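Homospermidine synthase (Legionella pneumophila subsp. pneumophila str. Philadelphia 1, PDB 2PH5) probably catalyses the formation of homospermidine from polyamines, and binds NAD in a Rossmann-type nucleotide-binding domain. Local coordinates at residues N84-D89 / W406-P411; A98-C103 / K150-T155; N14-L19 / F36-S41. All coordinates share one frame; numbering follows the deposited sequence.

Contact 1: N84-D89 / W406-P411; sequences NDFLID and WAIEHP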
ATOM      1  N   ASN A  84      32.810   8.278  35.175  1.00 37.41           N
ATOM      2  CA  ASN A  84      32.806   9.277  34.097  1.00 36.02           C
ATOM      3  C   ASN A  84      32.763   8.718  32.679  1.00 33.66           C
ATOM      4  O   ASN A  84      32.796   9.477  31.709  1.00 30.89           O
ATOM      5  CB  ASN A  84      34.004  10.216  34.232  1.00 35.53           C
ATOM      6  CG  ASN A  84      33.966  10.995  35.512  1.00 37.28           C
ATOM      7  OD1 ASN A  84      32.963  11.657  35.814  1.00 36.17           O
ATOM      8  ND2 ASN A  84      35.051  10.919  36.291  1.00 36.23           N
ATOM      9  N   ASP A  85      32.708   7.397  32.554  1.00 32.07           N
ATOM     10  CA  ASP A  85      32.623   6.800  31.235  1.00 30.88           C
ATOM     11  C   ASP A  85      31.199   7.007  30.740  1.00 29.73           C
ATOM     12  O   ASP A  85      30.340   7.463  31.491  1.00 30.28           O
ATOM     13  CB  ASP A  85      32.970   5.313  31.277  1.00 31.53           C
ATOM     14  CG  ASP A  85      34.462   5.070  31.382  1.00 33.60           C
ATOM     15  OD1 ASP A  85      35.237   5.984  31.021  1.00 35.20           O
ATOM     16  OD2 ASP A  85      34.866   3.964  31.806  1.00 33.62           O
ATOM     17  N   PHE A  86      30.942   6.671  29.485  1.00 28.50           N
ATOM     18  CA  PHE A  86      29.615   6.869  28.926  1.00 27.55           C
ATOM     19  C   PHE A  86      29.106   5.617  28.219  1.00 27.76           C
ATOM     20  O   PHE A  86      29.713   5.146  27.256  1.00 28.93           O
ATOM     21  CB  PHE A  86      29.664   8.052  27.947  1.00 26.16           C
ATOM     22  CG  PHE A  86      28.336   8.723  27.709  1.00 24.58           C
ATOM     23  CD1 PHE A  86      28.281  10.097  27.486  1.00 24.27           C
ATOM     24  CD2 PHE A  86      27.149   7.994  27.683  1.00 24.31           C
ATOM     25  CE1 PHE A  86      27.065  10.741  27.242  1.00 23.81           C
ATOM     26  CE2 PHE A  86      25.922   8.627  27.438  1.00 22.41           C
ATOM     27  CZ  PHE A  86      25.882  10.003  27.217  1.00 23.49           C
ATOM     28  N   LEU A  87      27.995   5.074  28.705  1.00 26.26           N
ATOM     29  CA  LEU A  87      27.410   3.893  28.088  1.00 24.23           C
ATOM     30  C   LEU A  87      26.326   4.313  27.096  1.00 22.00           C
ATOM     31  O   LEU A  87      25.253   4.755  27.499  1.00 23.35           O
ATOM     32  CB  LEU A  87      26.800   2.971  29.154  1.00 25.14           C
ATOM     33  CG  LEU A  87      26.002   1.750  28.661  1.00 25.46           C
ATOM     34  CD1 LEU A  87      26.888   0.871  27.800  1.00 28.32           C
ATOM     35  CD2 LEU A  87      25.489   0.947  29.848  1.00 26.65           C
ATOM     36  N   ILE A  88      26.613   4.208  25.802  1.00 19.99           N
ATOM     37  CA  ILE A  88      25.618   4.558  24.796  1.00 17.90           C
ATOM     38  C   ILE A  88      24.801   3.289  24.564  1.00 18.49           C
ATOM     39  O   ILE A  88      25.312   2.299  24.049  1.00 16.37           O
ATOM     40  CB  ILE A  88      26.279   5.028  23.477  1.00 15.12           C
ATOM     41  CG1 ILE A  88      27.165   6.241  23.746  1.00 13.94           C
ATOM     42  CG2 ILE A  88      25.216   5.443  22.468  1.00 15.47           C
ATOM     43  CD1 ILE A  88      27.974   6.671  22.549  1.00 11.53           C
ATOM     44  N   ASP A  89      23.536   3.318  24.978  1.00 19.86           N
ATOM     45  CA  ASP A  89      22.648   2.163  24.847  1.00 20.00           C
ATOM     46  C   ASP A  89      21.837   2.229  23.563  1.00 20.50           C
ATOM     47  O   ASP A  89      20.910   3.027  23.442  1.00 19.42           O
ATOM     48  CB  ASP A  89      21.709   2.106  26.063  1.00 23.05           C
ATOM     49  CG  ASP A  89      20.795   0.875  26.071  1.00 25.54           C
ATOM     50  OD1 ASP A  89      20.048   0.715  27.070  1.00 24.13           O
ATOM     51  OD2 ASP A  89      20.813   0.077  25.101  1.00 25.07           O
ATOM     52  N   TRP A 406      25.274  16.816  25.558  1.00 27.81           N
ATOM     53  CA  TRP A 406      24.563  17.501  26.630  1.00 28.19           C
ATOM     54  C   TRP A 406      24.851  16.844  27.970  1.00 28.15           C
ATOM     55  O   TRP A 406      25.144  17.517  28.955  1.00 29.64           O
ATOM     56  CB  TRP A 406      23.050  17.477  26.381  1.00 29.11           C
ATOM     57  CG  TRP A 406      22.271  18.263  27.402  1.00 32.53           C
ATOM     58  CD1 TRP A 406      22.053  19.618  27.410  1.00 33.51           C
ATOM     59  CD2 TRP A 406      21.658  17.756  28.595  1.00 33.33           C
ATOM     60  NE1 TRP A 406      21.347  19.977  28.533  1.00 33.63           N
ATOM     61  CE2 TRP A 406      21.093  18.857  29.277  1.00 33.35           C
ATOM     62  CE3 TRP A 406      21.534  16.479  29.154  1.00 35.21           C
ATOM     63  CZ2 TRP A 406      20.413  18.719  30.492  1.00 34.43           C
ATOM     64  CZ3 TRP A 406      20.854  16.342  30.371  1.00 36.05           C
ATOM     65  CH2 TRP A 406      20.305  17.456  31.022  1.00 34.88           C
ATOM     66  N   ALA A 407      24.767  15.521  27.997  1.00 28.42           N
ATOM     67  CA  ALA A 407      24.996  14.774  29.219  1.00 28.56           C
ATOM     68  C   ALA A 407      26.413  14.956  29.755  1.00 29.88           C
ATOM     69  O   ALA A 407      26.609  15.045  30.965  1.00 30.15           O
ATOM     70  CB  ALA A 407      24.697  13.293  28.984  1.00 27.63           C
ATOM     71  N   ILE A 408      27.401  15.015  28.869  1.00 30.28           N
ATOM     72  CA  ILE A 408      28.779  15.188  29.309  1.00 33.40           C
ATOM     73  C   ILE A 408      28.980  16.475  30.122  1.00 35.08           C
ATOM     74  O   ILE A 408      29.683  16.468  31.127  1.00 35.78           O
ATOM     75  CB  ILE A 408      29.757  15.175  28.107  1.00 32.89           C
ATOM     76  CG1 ILE A 408      29.754  13.784  27.474  1.00 32.18           C
ATOM     77  CG2 ILE A 408      31.164  15.565  28.558  1.00 28.97           C
ATOM     78  CD1 ILE A 408      30.579  13.675  26.220  1.00 35.41           C
ATOM     79  N   GLU A 409      28.368  17.576  29.706  1.00 36.91           N
ATOM     80  CA  GLU A 409      28.542  18.803  30.461  1.00 40.71           C
ATOM     81  C   GLU A 409      27.472  18.976  31.546  1.00 39.84           C
ATOM     82  O   GLU A 409      27.377  20.024  32.187  1.00 40.24           O
ATOM     83  CB  GLU A 409      28.578  20.013  29.525  1.00 45.09           C
ATOM     84  CG  GLU A 409      27.312  20.267  28.751  1.00 52.11           C
ATOM     85  CD  GLU A 409      27.364  21.583  27.993  1.00 56.32           C
ATOM     86  OE1 GLU A 409      28.177  21.696  27.046  1.00 58.26           O
ATOM     87  OE2 GLU A 409      26.595  22.505  28.349  1.00 57.62           O
ATOM     88  N   HIS A 410      26.674  17.930  31.741  1.00 37.81           N
ATOM     89  CA  HIS A 410      25.624  17.884  32.753  1.00 35.59           C
ATOM     90  C   HIS A 410      25.576  16.427  33.215  1.00 34.87           C
ATOM     91  O   HIS A 410      24.538  15.783  33.147  1.00 34.16           O
ATOM     92  CB  HIS A 410      24.268  18.267  32.159  1.00 35.56           C
ATOM     93  CG  HIS A 410      24.233  19.628  31.540  1.00 35.69           C
ATOM     94  ND1 HIS A 410      24.288  19.832  30.178  1.00 34.92           N
ATOM     95  CD2 HIS A 410      24.144  20.857  32.101  1.00 36.53           C
ATOM     96  CE1 HIS A 410      24.231  21.127  29.927  1.00 35.17           C
ATOM     97  NE2 HIS A 410      24.144  21.772  31.076  1.00 34.61           N
ATOM     98  N   PRO A 411      26.709  15.897  33.707  1.00 34.87           N
ATOM     99  CA  PRO A 411      26.823  14.514  34.173  1.00 34.37           C
ATOM    100  C   PRO A 411      26.080  14.116  35.437  1.00 34.45           C
ATOM    101  O   PRO A 411      25.951  12.931  35.730  1.00 34.44           O
ATOM    102  CB  PRO A 411      28.330  14.337  34.319  1.00 35.51           C
ATOM    103  CG  PRO A 411      28.762  15.675  34.801  1.00 34.78           C
ATOM    104  CD  PRO A 411      27.984  16.616  33.902  1.00 35.48           C
TER
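The strand that starts at Phe86 passes the C-terminal turn of the helix ending at Ile408, and the two backbones come nearest at these residues, with Phe86 CA and Ile408 CA 8.4 Å apart. The gap is filled by the benzyl group of Phe86. Its CG stands opposite the backbone N (chi1 -157°), which carries the ring out of the strand toward the helix. Ala407 presents its methyl obliquely to the far part of the ring, CB lying 3.9 Å from Phe86 CE1 and just as close to CZ. Ile408 comes in at the ring's edge, close to its plane, with CG1 4.0 Å from Phe86 CD1. The contact is wholly apolar.

The strand is a central member of the parallel Rossmann sheet that carries NAD. Leu109 and Ile111 of the neighbouring strand touch the same phenylalanine, while the adjacent Leu87 turns to the sheet's other face and meets Leu99 and Cys103. The helix therefore lays its last turn on one face of the nucleotide-binding sheet, although it belongs to sequence much later in the chain. Where it stops, His410 folds back: ND1 donates to Trp406 O at 2.8 Å, 148° at the hydrogen, with the acceptor near the imidazole plane. This bond helps fix the rotation of the imidazole, whose ND1 also sits above one face of the Trp406 indole, displaced toward the rim.

Contact 2: A98-C103 / K150-T155; sequences ALIILC and KTALIT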
ATOM      1  N   ALA A  98      17.877  -1.736  34.393  1.00 22.50           N
ATOM      2  CA  ALA A  98      19.019  -2.442  34.949  1.00 21.80           C
ATOM      3  C   ALA A  98      20.323  -1.752  34.553  1.00 21.48           C
ATOM      4  O   ALA A  98      21.211  -1.571  35.387  1.00 23.86           O
ATOM      5  CB  ALA A  98      19.009  -3.896  34.483  1.00 19.77           C
ATOM      6  N   LEU A  99      20.435  -1.365  33.285  1.00 20.04           N
ATOM      7  CA  LEU A  99      21.634  -0.684  32.792  1.00 19.82           C
ATOM      8  C   LEU A  99      21.816   0.686  33.463  1.00 20.30           C
ATOM      9  O   LEU A  99      22.931   1.072  33.829  1.00 19.61           O
ATOM     10  CB  LEU A  99      21.545  -0.513  31.270  1.00 18.03           C
ATOM     11  CG  LEU A  99      22.196  -1.477  30.263  1.00 16.23           C
ATOM     12  CD1 LEU A  99      22.594  -2.807  30.857  1.00 16.45           C
ATOM     13  CD2 LEU A  99      21.227  -1.642  29.121  1.00 12.62           C
ATOM     14  N   ILE A 100      20.710   1.411  33.623  1.00 19.60           N
ATOM     15  CA  ILE A 100      20.722   2.728  34.250  1.00 19.89           C
ATOM     16  C   ILE A 100      21.292   2.662  35.672  1.00 21.84           C
ATOM     17  O   ILE A 100      22.246   3.371  36.004  1.00 21.55           O
ATOM     18  CB  ILE A 100      19.295   3.319  34.255  1.00 19.99           C
ATOM     19  CG1 ILE A 100      18.936   3.733  32.816  1.00 23.01           C
ATOM     20  CG2 ILE A 100      19.184   4.472  35.259  1.00 15.93           C
ATOM     21  CD1 ILE A 100      17.503   4.243  32.618  1.00 24.51           C
ATOM     22  N   ILE A 101      20.715   1.802  36.503  1.00 22.24           N
ATOM     23  CA  ILE A 101      21.176   1.621  37.874  1.00 23.58           C
ATOM     24  C   ILE A 101      22.667   1.273  37.883  1.00 24.06           C
ATOM     25  O   ILE A 101      23.454   1.893  38.598  1.00 24.99           O
ATOM     26  CB  ILE A 101      20.370   0.491  38.562  1.00 24.20           C
ATOM     27  CG1 ILE A 101      18.941   0.972  38.809  1.00 23.97           C
ATOM     28  CG2 ILE A 101      21.040   0.057  39.852  1.00 22.66           C
ATOM     29  CD1 ILE A 101      17.950  -0.145  39.016  1.00 24.74           C
ATOM     30  N   LEU A 102      23.048   0.286  37.078  1.00 25.09           N
ATOM     31  CA  LEU A 102      24.438  -0.136  36.994  1.00 26.14           C
ATOM     32  C   LEU A 102      25.363   1.034  36.684  1.00 26.09           C
ATOM     33  O   LEU A 102      26.412   1.181  37.309  1.00 26.29           O
ATOM     34  CB  LEU A 102      24.606  -1.210  35.918  1.00 26.31           C
ATOM     35  CG  LEU A 102      26.055  -1.654  35.644  1.00 28.84           C
ATOM     36  CD1 LEU A 102      26.696  -2.199  36.923  1.00 25.41           C
ATOM     37  CD2 LEU A 102      26.059  -2.723  34.553  1.00 29.97           C
ATOM     38  N   CYS A 103      24.978   1.858  35.716  1.00 25.75           N
ATOM     39  CA  CYS A 103      25.798   3.000  35.351  1.00 27.15           C
ATOM     40  C   CYS A 103      26.003   3.930  36.529  1.00 28.48           C
ATOM     41  O   CYS A 103      27.114   4.421  36.761  1.00 28.22           O
ATOM     42  CB  CYS A 103      25.170   3.776  34.196  1.00 26.22           C
ATOM     43  SG  CYS A 103      25.445   3.030  32.582  1.00 28.43           S
ATOM     44  N   LYS A 150      24.082  10.239  38.785  1.00 45.49           N
ATOM     45  CA  LYS A 150      24.596  10.358  37.422  1.00 40.03           C
ATOM     46  C   LYS A 150      23.493  10.520  36.378  1.00 36.86           C
ATOM     47  O   LYS A 150      22.429   9.912  36.485  1.00 36.06           O
ATOM     48  CB  LYS A 150      25.478   9.148  37.108  1.00 39.84           C
ATOM     49  CG  LYS A 150      26.882   9.286  37.666  1.00 37.10           C
ATOM     50  CD  LYS A 150      27.572  10.438  36.974  1.00 36.73           C
ATOM     51  CE  LYS A 150      28.924  10.726  37.551  1.00 38.54           C
ATOM     52  NZ  LYS A 150      29.516  11.873  36.817  1.00 39.56           N
ATOM     53  N   THR A 151      23.757  11.348  35.373  1.00 32.52           N
ATOM     54  CA  THR A 151      22.780  11.621  34.323  1.00 29.97           C
ATOM     55  C   THR A 151      22.496  10.432  33.406  1.00 29.62           C
ATOM     56  O   THR A 151      23.405   9.729  32.963  1.00 27.84           O
ATOM     57  CB  THR A 151      23.221  12.822  33.455  1.00 28.44           C
ATOM     58  OG1 THR A 151      23.329  13.982  34.283  1.00 29.06           O
ATOM     59  CG2 THR A 151      22.214  13.093  32.347  1.00 26.06           C
ATOM     60  N   ALA A 152      21.217  10.219  33.136  1.00 26.97           N
ATOM     61  CA  ALA A 152      20.786   9.148  32.268  1.00 27.13           C
ATOM     62  C   ALA A 152      19.681   9.707  31.384  1.00 26.71           C
ATOM     63  O   ALA A 152      18.522   9.797  31.808  1.00 27.37           O
ATOM     64  CB  ALA A 152      20.266   7.976  33.100  1.00 29.64           C
ATOM     65  N   LEU A 153      20.053  10.112  30.173  1.00 24.19           N
ATOM     66  CA  LEU A 153      19.117  10.682  29.205  1.00 23.07           C
ATOM     67  C   LEU A 153      18.385   9.547  28.503  1.00 23.00           C
ATOM     68  O   LEU A 153      19.004   8.729  27.828  1.00 24.10           O
ATOM     69  CB  LEU A 153      19.879  11.519  28.167  1.00 23.77           C
ATOM     70  CG  LEU A 153      19.054  12.430  27.246  1.00 23.35           C
ATOM     71  CD1 LEU A 153      18.305  13.457  28.087  1.00 22.61           C
ATOM     72  CD2 LEU A 153      19.966  13.127  26.247  1.00 22.43           C
ATOM     73  N   ILE A 154      17.069   9.498  28.659  1.00 23.31           N
ATOM     74  CA  ILE A 154      16.292   8.427  28.050  1.00 25.01           C
ATOM     75  C   ILE A 154      15.452   8.841  26.848  1.00 24.34           C
ATOM     76  O   ILE A 154      15.128  10.015  26.672  1.00 24.85           O
ATOM     77  CB  ILE A 154      15.373   7.763  29.098  1.00 25.09           C
ATOM     78  CG1 ILE A 154      14.442   8.814  29.714  1.00 26.09           C
ATOM     79  CG2 ILE A 154      16.221   7.102  30.171  1.00 24.05           C
ATOM     80  CD1 ILE A 154      13.458   8.257  30.738  1.00 23.30           C
ATOM     81  N   THR A 155      15.110   7.851  26.026  1.00 23.62           N
ATOM     82  CA  THR A 155      14.305   8.045  24.825  1.00 23.00           C
ATOM     83  C   THR A 155      14.688   9.312  24.087  1.00 23.36           C
ATOM     84  O   THR A 155      13.826  10.127  23.758  1.00 21.33           O
ATOM     85  CB  THR A 155      12.801   8.114  25.162  1.00 23.20           C
ATOM     86  OG1 THR A 155      12.576   9.150  26.125  1.00 21.78           O
ATOM     87  CG2 THR A 155      12.312   6.781  25.742  1.00 23.21           C
TER
HETATM   88  O   HOH W   1      22.761   6.494  36.163  1.00 25.58           O
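Ile100, on the helix that links two neighbouring strands of the Rossmann sheet, meets Ala152 on strand 152-153 and Ile154 just after it. Helix 96-106 is the connection of a beta-alpha-beta unit running from strand 86-89 to strand 109-112, and here it extends its cover to the next parallel strand. Ile100 CA and Ala152 CA, 6.7 Å apart, mark the nearest approach of the two backbones.

The apolar part rests on both branches of Ile100. CG2 faces the methyl of Ala152, with 4.3 Å from Ile100 CG2 to Ala152 CB, a fairly loose touch. The longer branch reaches past the end of the strand, and Ile100 CD1 settles 4.0 Å from Ile154 CG2; the two isoleucine side chains lie roughly perpendicular. Ile154 has CG1 between its backbone N and carbonyl carbon (chi1 58°), which leaves CG2 as the branch that meets Ile100. Tyr110 and Ile415 also pack on Ile100, from the strands on either side of 152-153, so all three strands share this one side chain.

A water is the polar link between the segments, and a tentative one. It donates to Ile100 O at 3.2 Å and more weakly to Lys150 O; with other acceptors also in reach it has too few protons for all, so either bond may be only partly made. Local to 150-155, just past the strand, Thr155 OG1 donates to Ile154 O at 2.7 Å, from above the carbonyl plane.

Contact 3: N14-L19 / F36-S41; sequences NRFVIL and FDIKPS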
ATOM      1  N   ASN A  14      37.757  10.082  28.528  1.00 42.69           N
ATOM      2  CA  ASN A  14      37.230   8.794  28.952  1.00 40.70           C
ATOM      3  C   ASN A  14      36.942   7.851  27.799  1.00 39.15           C
ATOM      4  O   ASN A  14      37.531   7.971  26.726  1.00 38.03           O
ATOM      5  CB  ASN A  14      35.983   9.002  29.802  1.00 40.96           C
ATOM      6  CG  ASN A  14      36.325   9.458  31.202  1.00 40.49           C
ATOM      7  OD1 ASN A  14      36.905  10.526  31.393  1.00 37.85           O
ATOM      8  ND2 ASN A  14      35.985   8.639  32.193  1.00 39.65           N
ATOM      9  N   ARG A  15      36.045   6.901  28.011  1.00 38.52           N
ATOM     10  CA  ARG A  15      35.750   5.962  26.947  1.00 38.51           C
ATOM     11  C   ARG A  15      34.266   5.827  26.709  1.00 36.40           C
ATOM     12  O   ARG A  15      33.459   6.066  27.602  1.00 37.18           O
ATOM     13  CB  ARG A  15      36.364   4.594  27.262  1.00 39.48           C
ATOM     14  CG  ARG A  15      35.846   3.953  28.517  1.00 42.42           C
ATOM     15  CD  ARG A  15      36.955   3.714  29.539  1.00 45.88           C
ATOM     16  NE  ARG A  15      36.958   2.331  30.021  1.00 49.44           N
ATOM     17  CZ  ARG A  15      37.573   1.919  31.125  1.00 50.18           C
ATOM     18  NH1 ARG A  15      38.239   2.786  31.877  1.00 52.09           N
ATOM     19  NH2 ARG A  15      37.534   0.637  31.468  1.00 49.13           N
ATOM     20  N   PHE A  16      33.917   5.466  25.480  1.00 33.66           N
ATOM     21  CA  PHE A  16      32.524   5.277  25.100  1.00 30.38           C
ATOM     22  C   PHE A  16      32.224   3.791  24.977  1.00 28.73           C
ATOM     23  O   PHE A  16      32.829   3.105  24.158  1.00 29.01           O
ATOM     24  CB  PHE A  16      32.239   5.949  23.756  1.00 29.08           C
ATOM     25  CG  PHE A  16      32.031   7.435  23.846  1.00 30.21           C
ATOM     26  CD1 PHE A  16      32.865   8.313  23.158  1.00 29.01           C
ATOM     27  CD2 PHE A  16      30.982   7.959  24.591  1.00 29.13           C
ATOM     28  CE1 PHE A  16      32.651   9.690  23.211  1.00 29.81           C
ATOM     29  CE2 PHE A  16      30.763   9.334  24.649  1.00 28.16           C
ATOM     30  CZ  PHE A  16      31.598  10.198  23.958  1.00 29.01           C
ATOM     31  N   VAL A  17      31.313   3.287  25.799  1.00 25.99           N
ATOM     32  CA  VAL A  17      30.939   1.882  25.708  1.00 25.97           C
ATOM     33  C   VAL A  17      29.583   1.827  25.014  1.00 26.70           C
ATOM     34  O   VAL A  17      28.575   2.256  25.570  1.00 27.27           O
ATOM     35  CB  VAL A  17      30.784   1.194  27.098  1.00 25.23           C
ATOM     36  CG1 VAL A  17      30.272  -0.237  26.908  1.00 23.17           C
ATOM     37  CG2 VAL A  17      32.112   1.173  27.844  1.00 24.63           C
ATOM     38  N   ILE A  18      29.544   1.324  23.790  1.00 26.16           N
ATOM     39  CA  ILE A  18      28.263   1.243  23.121  1.00 26.35           C
ATOM     40  C   ILE A  18      27.821  -0.209  22.990  1.00 26.23           C
ATOM     41  O   ILE A  18      28.524  -1.036  22.400  1.00 26.07           O
ATOM     42  CB  ILE A  18      28.302   1.956  21.733  1.00 27.24           C
ATOM     43  CG1 ILE A  18      27.274   1.314  20.800  1.00 26.47           C
ATOM     44  CG2 ILE A  18      29.725   1.994  21.186  1.00 26.94           C
ATOM     45  CD1 ILE A  18      27.337   1.813  19.388  1.00 26.25           C
ATOM     46  N   LEU A  19      26.675  -0.538  23.581  1.00 25.53           N
ATOM     47  CA  LEU A  19      26.202  -1.907  23.479  1.00 27.39           C
ATOM     48  C   LEU A  19      25.128  -1.931  22.415  1.00 25.54           C
ATOM     49  O   LEU A  19      24.206  -1.116  22.419  1.00 24.67           O
ATOM     50  CB  LEU A  19      25.656  -2.443  24.811  1.00 29.64           C
ATOM     51  CG  LEU A  19      24.234  -2.066  25.194  1.00 32.77           C
ATOM     52  CD1 LEU A  19      23.738  -2.973  26.306  1.00 34.26           C
ATOM     53  CD2 LEU A  19      24.205  -0.611  25.606  1.00 36.47           C
ATOM     54  N   PHE A  36      34.101  14.364  18.416  1.00 37.43           N
ATOM     55  CA  PHE A  36      35.029  14.132  19.514  1.00 37.60           C
ATOM     56  C   PHE A  36      36.451  13.874  19.059  1.00 38.38           C
ATOM     57  O   PHE A  36      36.684  13.118  18.117  1.00 39.37           O
ATOM     58  CB  PHE A  36      34.536  12.965  20.370  1.00 33.90           C
ATOM     59  CG  PHE A  36      33.282  13.268  21.127  1.00 31.19           C
ATOM     60  CD1 PHE A  36      33.335  13.916  22.352  1.00 32.06           C
ATOM     61  CD2 PHE A  36      32.042  12.950  20.592  1.00 30.35           C
ATOM     62  CE1 PHE A  36      32.163  14.243  23.037  1.00 31.10           C
ATOM     63  CE2 PHE A  36      30.864  13.274  21.268  1.00 27.94           C
ATOM     64  CZ  PHE A  36      30.926  13.920  22.490  1.00 28.12           C
ATOM     65  N   ASP A  37      37.398  14.528  19.726  1.00 39.98           N
ATOM     66  CA  ASP A  37      38.815  14.361  19.420  1.00 41.75           C
ATOM     67  C   ASP A  37      39.272  13.181  20.259  1.00 41.17           C
ATOM     68  O   ASP A  37      40.179  13.280  21.086  1.00 42.91           O
ATOM     69  CB  ASP A  37      39.599  15.617  19.803  1.00 43.68           C
ATOM     70  CG  ASP A  37      41.085  15.464  19.565  1.00 44.28           C
ATOM     71  OD1 ASP A  37      41.462  14.927  18.501  1.00 44.90           O
ATOM     72  OD2 ASP A  37      41.870  15.881  20.440  1.00 45.38           O
ATOM     73  N   ILE A  38      38.614  12.058  20.019  1.00 40.15           N
ATOM     74  CA  ILE A  38      38.861  10.838  20.745  1.00 38.90           C
ATOM     75  C   ILE A  38      39.609   9.820  19.893  1.00 38.97           C
ATOM     76  O   ILE A  38      39.629   9.912  18.660  1.00 35.80           O
ATOM     77  CB  ILE A  38      37.507  10.265  21.223  1.00 39.44           C
ATOM     78  CG1 ILE A  38      37.720   9.256  22.338  1.00 43.20           C
ATOM     79  CG2 ILE A  38      36.761   9.630  20.066  1.00 37.53           C
ATOM     80  CD1 ILE A  38      36.425   8.810  22.996  1.00 46.24           C
ATOM     81  N   LYS A  39      40.244   8.864  20.561  1.00 38.46           N
ATOM     82  CA  LYS A  39      40.985   7.820  19.870  1.00 38.57           C
ATOM     83  C   LYS A  39      40.060   6.624  19.736  1.00 36.93           C
ATOM     84  O   LYS A  39      39.165   6.425  20.560  1.00 36.82           O
ATOM     85  CB  LYS A  39      42.217   7.386  20.675  1.00 41.21           C
ATOM     86  CG  LYS A  39      42.922   8.494  21.450  1.00 44.47           C
ATOM     87  CD  LYS A  39      44.138   7.950  22.209  1.00 46.39           C
ATOM     88  CE  LYS A  39      44.689   8.957  23.225  1.00 47.01           C
ATOM     89  NZ  LYS A  39      43.775   9.198  24.387  1.00 47.03           N
ATOM     90  N   PRO A  40      40.259   5.810  18.695  1.00 35.49           N
ATOM     91  CA  PRO A  40      39.404   4.638  18.524  1.00 33.22           C
ATOM     92  C   PRO A  40      39.533   3.699  19.724  1.00 30.58           C
ATOM     93  O   PRO A  40      38.583   3.015  20.076  1.00 31.75           O
ATOM     94  CB  PRO A  40      39.924   4.023  17.225  1.00 34.04           C
ATOM     95  CG  PRO A  40      41.360   4.448  17.194  1.00 33.54           C
ATOM     96  CD  PRO A  40      41.261   5.886  17.622  1.00 34.71           C
ATOM     97  N   SER A  41      40.702   3.678  20.359  1.00 29.18           N
ATOM     98  CA  SER A  41      40.903   2.814  21.522  1.00 28.15           C
ATOM     99  C   SER A  41      39.970   3.229  22.664  1.00 27.42           C
ATOM    100  O   SER A  41      39.720   2.459  23.584  1.00 26.60           O
ATOM    101  CB  SER A  41      42.358   2.866  21.997  1.00 26.73           C
ATOM    102  OG  SER A  41      42.704   4.151  22.482  1.00 28.00           O
TER
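Phe16 and Phe36 form a T-shaped pair: the edge of the Phe16 ring points at the face of Phe36, with ring centroids 5.2 Å apart and planes at 71°. CZ of Phe16 is the leading atom. It stands over the centre of the Phe36 ring, 4.1 Å from Phe36 CZ and nearly as close to carbons round the rest of that ring. Within the 36-41 segment Phe16 also meets Ile38, whose terminal methyl comes in obliquely and tightly, Ile38 CD1 lying 3.6 Å from Phe16 CD1. The same methyl also rests near the backbone, 4.0 Å from Ile38 CD1 to Asn14 O. Ile38 reaches this far because it is fully extended: CG1 lies across from the backbone N (chi1 -162°), and CD1 continues the line. Phe12 stacks on the Phe16 ring as well.

Behind these side chains, an inverse gamma turn centred on Asp37 bends the chain, closed by a weak bond from Ile38 N to Phe36 O at 2.9 Å. Phe36 and Ile38 on either side of the turn both point at the strand, and Asp37 between them is exposed. Gln42 ties the two segments together, its amide bonded to Asn14 O through NE2 and to Lys39 N through OE1. Asp85 receives Asn14 ND2 and forms a salt bridge with Arg15.

This is the first beta-alpha-beta unit of the Rossmann fold: strand 16-19, helix 23-35, then strand 43-47 beside the first strand. The GxGxxG pattern, which fits the NAD-binding role, runs from the turn after strand 16-19 into the first turn of that helix. Contact 3 sits at the opposite end of the unit, where the chain leaves helix 23-35, and helix 391-408 packs over it, with Ile404 on Phe16 and Ile401, Ile405 and Ile408 on Phe36.

How the contacts relate
From the N terminus, contact 3 closes first, joining the ends of a short loop that holds helix 23-35. Contact 1 opens afterwards at 84-89 and closes only at 406-411, spanning most of the chain; contact 2, between 98-103 and 150-155, opens and closes within that span. None cross. All three reach the same parallel sheet. Strands 16-19 and 86-89 are neighbours in it, with Phe86 O bonded to Val17 N, joining contacts 3 and 1. Contacts 1 and 2 meet through Pro411 O and Thr151 N, so the chain leaving helix 391-408 runs beside 150-155. Helix 391-408 takes part in contact 1 and packs on contact 3 at one face of the sheet; helix 96-106, part of contact 2, covers the other face.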